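Local coordinates for 3-oxoacyl-[acyl-carrier-protein] synthase 2 (Rickettsia rickettsii, PDB 4JGA) that probably catalyses the condensation of acyl groups with malonyl-[acyl-carrier-protein] that lengthens the chain in fatty acid synthesis, at residues Pro244-Arg249 against Leu389-Pro394; Val352-Thr357 against Val398-Val403. One frame throughout, in Å; residues are numbered along the deposited sequence.

The two contacts share the loop between strands 384-385 and 408-409: L389-P394 and V398-V403 are two parts of it, separated by three residues, received by P244-R249 in contact 1 and by the edge strand 353-355 in contact 2. Their centres are about 12 Å apart and their apolar sides meet, L391 CD2 lying 3.6 Å from L402 CB and W245 CZ2 3.8 Å from M354 CE. P244 CG also packs 3.7 Å from S356 OG. The bound potassium ion, at the site of N324, A325, E372, S417 and N418, is about 9 Å from the side chains of both W245 and M354; a sodium ion lies about 6 Å from the side chain of V352 in contact 2.

Contact 1: Pro244-Arg249 against Leu389-Pro394; sequences PWDKDR and LNLDTP
A chi1 of -173° turns the D246 carboxylate away from its own backbone N and into the bend of L391-P394, where OD1 meets two successive backbone amides. T393 N gives the stronger bond, 2.6 Å to D246 OD1 and nearly straight at 164°, arriving almost along the C-O axis; D392 N adds a weak one at 3.0 Å to the same oxygen. The second oxygen turns back to its own segment: D246 OD2 accepts from D248 N at 2.8 Å, the donor standing above the carboxylate plane, which closes an Asx turn. A water joins D246 OD2 to T393 OG1, and R243 forms salt bridges with both D246 and D392, which would offset the charge of two carboxylates lying close together.

The Asx turn overlaps a type I beta turn from D246 to R249, while L391 sits at the centre of an inverse gamma turn. Neither segment is a regular helix or strand; a single beta bridge pairs D246 with P394, linking loops from the N-terminal and C-terminal ketoacyl synthase regions of this thiolase-fold enzyme. K247 N supplies a bond of this bridge, 2.9 Å to T393 O, and the extended lysine chain runs on past P394, its CE 3.6 Å from P394 O, to a salt bridge with D396. L391 CD1 packs against the P244-W245 backbone, 3.6 Å from P244 O, and reaches W245 CB. D246 O is gripped by R249 N and R249 NH1 from opposite faces of its plane, the latter at 2.9 Å.

Contact 2: Val352-Thr357 against Val398-Val403; sequences VLMSST and VNIDLV
M354 N donates to D401 O, 3.1 Å away and nearly along the carbonyl axis, the one direct hydrogen bond between V352-T357 and V398-V403. Beside it L353 CA makes a CH...O contact with the same oxygen, and L402 CA turns its hydrogen to M354 O. A water extends the pairing, donating to V352 O at 2.6 Å and accepting from D401 N.

Apolar groups close around this polar seam. The M354 side chain leaves the backbone with CG anti to N (chi1 174°) and bends at chi3 (76°), which brings CE to 3.7 Å from L402 CD2 and 4.1 Å from I400 CD1. M354 and L402 run side by side, pointing the same way, whereas I400 meets the methionine at a slant. On the other face of the strand, L353 and V403 cross at about a right angle, L353 CG resting 3.9 Å from V403 CG2, and L353 CD1 lies alongside the D401 carboxylate.

Farther out, D401 OD1 accepts from V403 N at 2.8 Å on its anti side, 24° out of the carboxylate plane, closing an Asx turn across D401-V403, while OD2 is held by a salt bridge to K408. Strand 353-355 is the outermost strand at one end of the mixed sheet, hydrogen-bonded to the parallel strand 322-324, and helix 331-345 covers M354 and I400 through V341. S355 OG is tied to Y322 and P386.

The irregular loop therefore flanks the sheet edge through a single direct amide bond and a water bridge, with hydrophobic contacts supplying much of the interface, while the D401 carboxylate is shared between V403 N and K408, which would offset its charge.

Contact 1: Pro244-Arg249 against Leu389-Pro394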
loop_
_atom_site.group_PDB
_atom_site.type_symbol
_atom_site.label_atom_id
_atom_site.label_comp_id
_atom_site.label_asym_id
_atom_site.label_seq_id
_atom_site.Cartn_x
_atom_site.Cartn_y
_atom_site.Cartn_z
ATOM N N PRO A 244 7.872 -27.496 2.828
ATOM C CA PRO A 244 6.418 -27.418 2.883
ATOM C C PRO A 244 5.753 -28.790 2.858
ATOM O O PRO A 244 6.135 -29.661 2.077
ATOM C CB PRO A 244 6.043 -26.575 1.649
ATOM C CG PRO A 244 7.313 -25.836 1.309
ATOM C CD PRO A 244 8.413 -26.812 1.648
ATOM N N TRP A 245 4.793 -28.949 3.760
ATOM C CA TRP A 245 4.013 -30.169 3.988
ATOM C C TRP A 245 4.815 -31.374 4.495
ATOM O O TRP A 245 4.261 -32.472 4.613
ATOM C CB TRP A 245 3.179 -30.529 2.761
ATOM C CG TRP A 245 2.382 -29.393 2.263
ATOM C CD1 TRP A 245 1.263 -28.814 2.856
ATOM C CD2 TRP A 245 2.610 -28.661 1.065
ATOM N NE1 TRP A 245 0.810 -27.754 2.079
ATOM C CE2 TRP A 245 1.607 -27.646 0.980
ATOM C CE3 TRP A 245 3.560 -28.748 0.047
ATOM C CZ2 TRP A 245 1.552 -26.758 -0.066
ATOM C CZ3 TRP A 245 3.483 -27.855 -1.000
ATOM C CH2 TRP A 245 2.491 -26.893 -1.063
ATOM N N ASP A 246 6.115 -31.178 4.767
ATOM C CA ASP A 246 6.960 -32.233 5.318
ATOM C C ASP A 246 6.710 -32.290 6.826
ATOM O O ASP A 246 6.478 -31.263 7.477
ATOM C CB ASP A 246 8.438 -31.980 5.053
ATOM C CG ASP A 246 9.305 -33.148 5.472
ATOM O OD1 ASP A 246 9.431 -34.104 4.664
ATOM O OD2 ASP A 246 9.854 -33.104 6.618
ATOM N N LYS A 247 6.736 -33.498 7.367
ATOM C CA LYS A 247 6.520 -33.704 8.788
ATOM C C LYS A 247 7.533 -33.004 9.653
ATOM O O LYS A 247 7.237 -32.754 10.812
ATOM C CB LYS A 247 6.500 -35.198 9.131
ATOM C CG LYS A 247 5.183 -35.843 8.741
ATOM C CD LYS A 247 4.941 -37.190 9.394
ATOM C CE LYS A 247 3.664 -37.796 8.849
ATOM N NZ LYS A 247 3.491 -39.176 9.291
ATOM N N ASP A 248 8.736 -32.734 9.139
ATOM C CA ASP A 248 9.737 -32.040 9.958
ATOM C C ASP A 248 9.734 -30.517 9.760
ATOM O O ASP A 248 10.638 -29.832 10.248
ATOM C CB ASP A 248 11.119 -32.600 9.732
ATOM C CG ASP A 248 11.992 -32.465 10.965
ATOM O OD1 ASP A 248 11.473 -32.653 12.097
ATOM O OD2 ASP A 248 13.213 -32.178 10.848
ATOM N N ARG A 249 8.720 -29.981 9.077
ATOM C CA ARG A 249 8.621 -28.535 8.918
ATOM C C ARG A 249 8.461 -27.873 10.278
ATOM O O ARG A 249 7.885 -28.457 11.175
ATOM C CB ARG A 249 7.461 -28.157 8.005
ATOM C CG ARG A 249 6.091 -28.380 8.632
ATOM C CD ARG A 249 5.011 -28.277 7.569
ATOM N NE ARG A 249 3.708 -28.409 8.179
ATOM C CZ ARG A 249 3.171 -29.554 8.591
ATOM N NH1 ARG A 249 3.803 -30.718 8.452
ATOM N NH2 ARG A 249 1.983 -29.524 9.159
ATOM N N LEU A 389 10.757 -28.996 -3.003
ATOM C CA LEU A 389 11.975 -29.541 -2.413
ATOM C C LEU A 389 11.733 -29.941 -0.965
ATOM O O LEU A 389 10.802 -29.436 -0.288
ATOM C CB LEU A 389 13.114 -28.529 -2.490
ATOM C CG LEU A 389 13.539 -28.076 -3.898
ATOM C CD1 LEU A 389 14.727 -27.138 -3.775
ATOM C CD2 LEU A 389 13.888 -29.283 -4.760
ATOM N N ASN A 390 12.563 -30.874 -0.504
ATOM C CA ASN A 390 12.570 -31.313 0.900
ATOM C C ASN A 390 11.340 -32.105 1.366
ATOM O O ASN A 390 11.225 -32.419 2.544
ATOM C CB ASN A 390 12.832 -30.131 1.853
ATOM C CG ASN A 390 14.191 -29.499 1.619
ATOM O OD1 ASN A 390 15.168 -30.211 1.432
ATOM N ND2 ASN A 390 14.256 -28.167 1.584
ATOM N N LEU A 391 10.468 -32.471 0.437
ATOM C CA LEU A 391 9.270 -33.211 0.791
ATOM C C LEU A 391 9.612 -34.688 0.889
ATOM O O LEU A 391 9.288 -35.500 0.015
ATOM C CB LEU A 391 8.145 -32.922 -0.200
ATOM C CG LEU A 391 6.758 -33.479 0.165
ATOM C CD1 LEU A 391 6.414 -33.220 1.627
ATOM C CD2 LEU A 391 5.706 -32.900 -0.788
ATOM N N ASP A 392 10.290 -35.018 1.992
ATOM C CA ASP A 392 10.835 -36.342 2.224
ATOM C C ASP A 392 9.841 -37.211 2.950
ATOM O O ASP A 392 9.764 -38.415 2.698
ATOM C CB ASP A 392 12.099 -36.237 3.082
ATOM C CG ASP A 392 13.187 -35.407 2.429
ATOM O OD1 ASP A 392 13.361 -35.531 1.207
ATOM O OD2 ASP A 392 13.862 -34.633 3.133
ATOM N N THR A 393 9.089 -36.608 3.871
ATOM C CA THR A 393 8.140 -37.337 4.687
ATOM C C THR A 393 6.818 -36.571 4.729
ATOM O O THR A 393 6.538 -35.826 5.679
ATOM C CB THR A 393 8.711 -37.569 6.090
ATOM O OG1 THR A 393 10.098 -37.897 5.972
ATOM C CG2 THR A 393 7.970 -38.723 6.784
ATOM N N PRO A 394 5.980 -36.775 3.700
ATOM C CA PRO A 394 4.779 -35.938 3.589
ATOM C C PRO A 394 3.843 -36.112 4.787
ATOM O O PRO A 394 3.679 -37.220 5.299
ATOM C CB PRO A 394 4.108 -36.431 2.290
ATOM C CG PRO A 394 5.064 -37.380 1.634
ATOM C CD PRO A 394 6.015 -37.860 2.700
HETATM O O HOH W 1 10.959 -35.571 7.083
#

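Contact 2: Val352-Thr357 against Val398-Val403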
loop_
_atom_site.group_PDB
_atom_site.type_symbol
_atom_site.label_atom_id
_atom_site.label_comp_id
_atom_site.label_asym_id
_atom_site.label_seq_id
_atom_site.Cartn_x
_atom_site.Cartn_y
_atom_site.Cartn_z
ATOM N N VAL A 352 -4.811 -33.011 -9.859
ATOM C CA VAL A 352 -4.229 -31.689 -9.874
ATOM C C VAL A 352 -2.849 -31.740 -9.207
ATOM O O VAL A 352 -2.649 -32.481 -8.244
ATOM C CB VAL A 352 -5.138 -30.664 -9.170
ATOM C CG1 VAL A 352 -5.169 -30.897 -7.666
ATOM C CG2 VAL A 352 -4.654 -29.263 -9.473
ATOM N N LEU A 353 -1.918 -30.956 -9.741
ATOM C CA LEU A 353 -0.598 -30.823 -9.179
ATOM C C LEU A 353 -0.569 -29.552 -8.351
ATOM O O LEU A 353 -1.172 -28.543 -8.728
ATOM C CB LEU A 353 0.472 -30.739 -10.275
ATOM C CG LEU A 353 1.190 -32.031 -10.717
ATOM C CD1 LEU A 353 0.246 -33.204 -10.926
ATOM C CD2 LEU A 353 2.058 -31.775 -11.936
ATOM N N MET A 354 0.161 -29.594 -7.243
ATOM C CA MET A 354 0.403 -28.406 -6.415
ATOM C C MET A 354 1.835 -28.440 -5.907
ATOM O O MET A 354 2.290 -29.486 -5.482
ATOM C CB MET A 354 -0.582 -28.325 -5.232
ATOM C CG MET A 354 -0.271 -27.186 -4.257
ATOM S SD MET A 354 -1.602 -26.711 -3.093
ATOM C CE MET A 354 -1.537 -28.013 -1.900
ATOM N N SER A 355 2.533 -27.303 -5.940
ATOM C CA SER A 355 3.876 -27.229 -5.362
ATOM C C SER A 355 4.139 -25.857 -4.735
ATOM O O SER A 355 3.438 -24.887 -5.011
ATOM C CB SER A 355 4.938 -27.568 -6.403
ATOM O OG SER A 355 5.137 -26.523 -7.327
ATOM N N SER A 356 5.116 -25.831 -3.822
ATOM C CA SER A 356 5.585 -24.600 -3.232
ATOM C C SER A 356 7.005 -24.350 -3.676
ATOM O O SER A 356 7.926 -25.131 -3.383
ATOM C CB SER A 356 5.556 -24.640 -1.720
ATOM O OG SER A 356 6.154 -23.452 -1.236
ATOM N N THR A 357 7.192 -23.258 -4.389
ATOM C CA THR A 357 8.535 -22.846 -4.769
ATOM C C THR A 357 9.269 -22.143 -3.629
ATOM O O THR A 357 10.441 -21.839 -3.749
ATOM C CB THR A 357 8.486 -21.932 -6.003
ATOM O OG1 THR A 357 7.431 -20.968 -5.854
ATOM C CG2 THR A 357 8.239 -22.770 -7.227
ATOM N N VAL A 398 -1.913 -35.612 3.201
ATOM C CA VAL A 398 -1.672 -35.381 1.781
ATOM C C VAL A 398 -2.407 -36.416 0.917
ATOM O O VAL A 398 -2.270 -37.621 1.142
ATOM C CB VAL A 398 -0.172 -35.375 1.448
ATOM C CG1 VAL A 398 0.051 -35.369 -0.054
ATOM C CG2 VAL A 398 0.486 -34.159 2.088
ATOM N N ASN A 399 -3.201 -35.939 -0.044
ATOM C CA ASN A 399 -3.953 -36.822 -0.955
ATOM C C ASN A 399 -3.850 -36.398 -2.398
ATOM O O ASN A 399 -4.609 -36.875 -3.236
ATOM C CB ASN A 399 -5.438 -36.781 -0.608
ATOM C CG ASN A 399 -5.811 -37.682 0.526
ATOM O OD1 ASN A 399 -5.172 -38.689 0.801
ATOM N ND2 ASN A 399 -6.892 -37.312 1.198
ATOM N N ILE A 400 -2.962 -35.469 -2.696
ATOM C CA ILE A 400 -2.728 -35.050 -4.072
ATOM C C ILE A 400 -1.244 -35.026 -4.317
ATOM O O ILE A 400 -0.455 -35.133 -3.389
ATOM C CB ILE A 400 -3.301 -33.652 -4.387
ATOM C CG1 ILE A 400 -2.793 -32.625 -3.390
ATOM C CG2 ILE A 400 -4.820 -33.699 -4.376
ATOM C CD1 ILE A 400 -3.133 -31.228 -3.841
ATOM N N ASP A 401 -0.889 -34.905 -5.588
ATOM C CA ASP A 401 0.497 -34.848 -6.030
ATOM C C ASP A 401 1.106 -33.460 -5.718
ATOM O O ASP A 401 0.708 -32.457 -6.296
ATOM C CB ASP A 401 0.544 -35.142 -7.526
ATOM C CG ASP A 401 1.946 -35.364 -8.042
ATOM O OD1 ASP A 401 2.935 -34.946 -7.400
ATOM O OD2 ASP A 401 2.036 -35.986 -9.116
ATOM N N LEU A 402 2.064 -33.425 -4.796
ATOM C CA LEU A 402 2.729 -32.187 -4.382
ATOM C C LEU A 402 4.068 -32.012 -5.078
ATOM O O LEU A 402 4.900 -31.168 -4.676
ATOM C CB LEU A 402 2.921 -32.143 -2.871
ATOM C CG LEU A 402 1.637 -32.061 -2.040
ATOM C CD1 LEU A 402 1.947 -32.128 -0.543
ATOM C CD2 LEU A 402 0.792 -30.830 -2.388
ATOM N N VAL A 403 4.275 -32.794 -6.135
ATOM C CA VAL A 403 5.469 -32.651 -6.970
ATOM C C VAL A 403 6.705 -32.721 -6.079
ATOM O O VAL A 403 7.603 -31.881 -6.170
ATOM C CB VAL A 403 5.474 -31.310 -7.763
ATOM C CG1 VAL A 403 6.461 -31.391 -8.943
ATOM C CG2 VAL A 403 4.104 -30.970 -8.318
HETATM O O HOH W 2 -3.012 -34.953 -7.547
#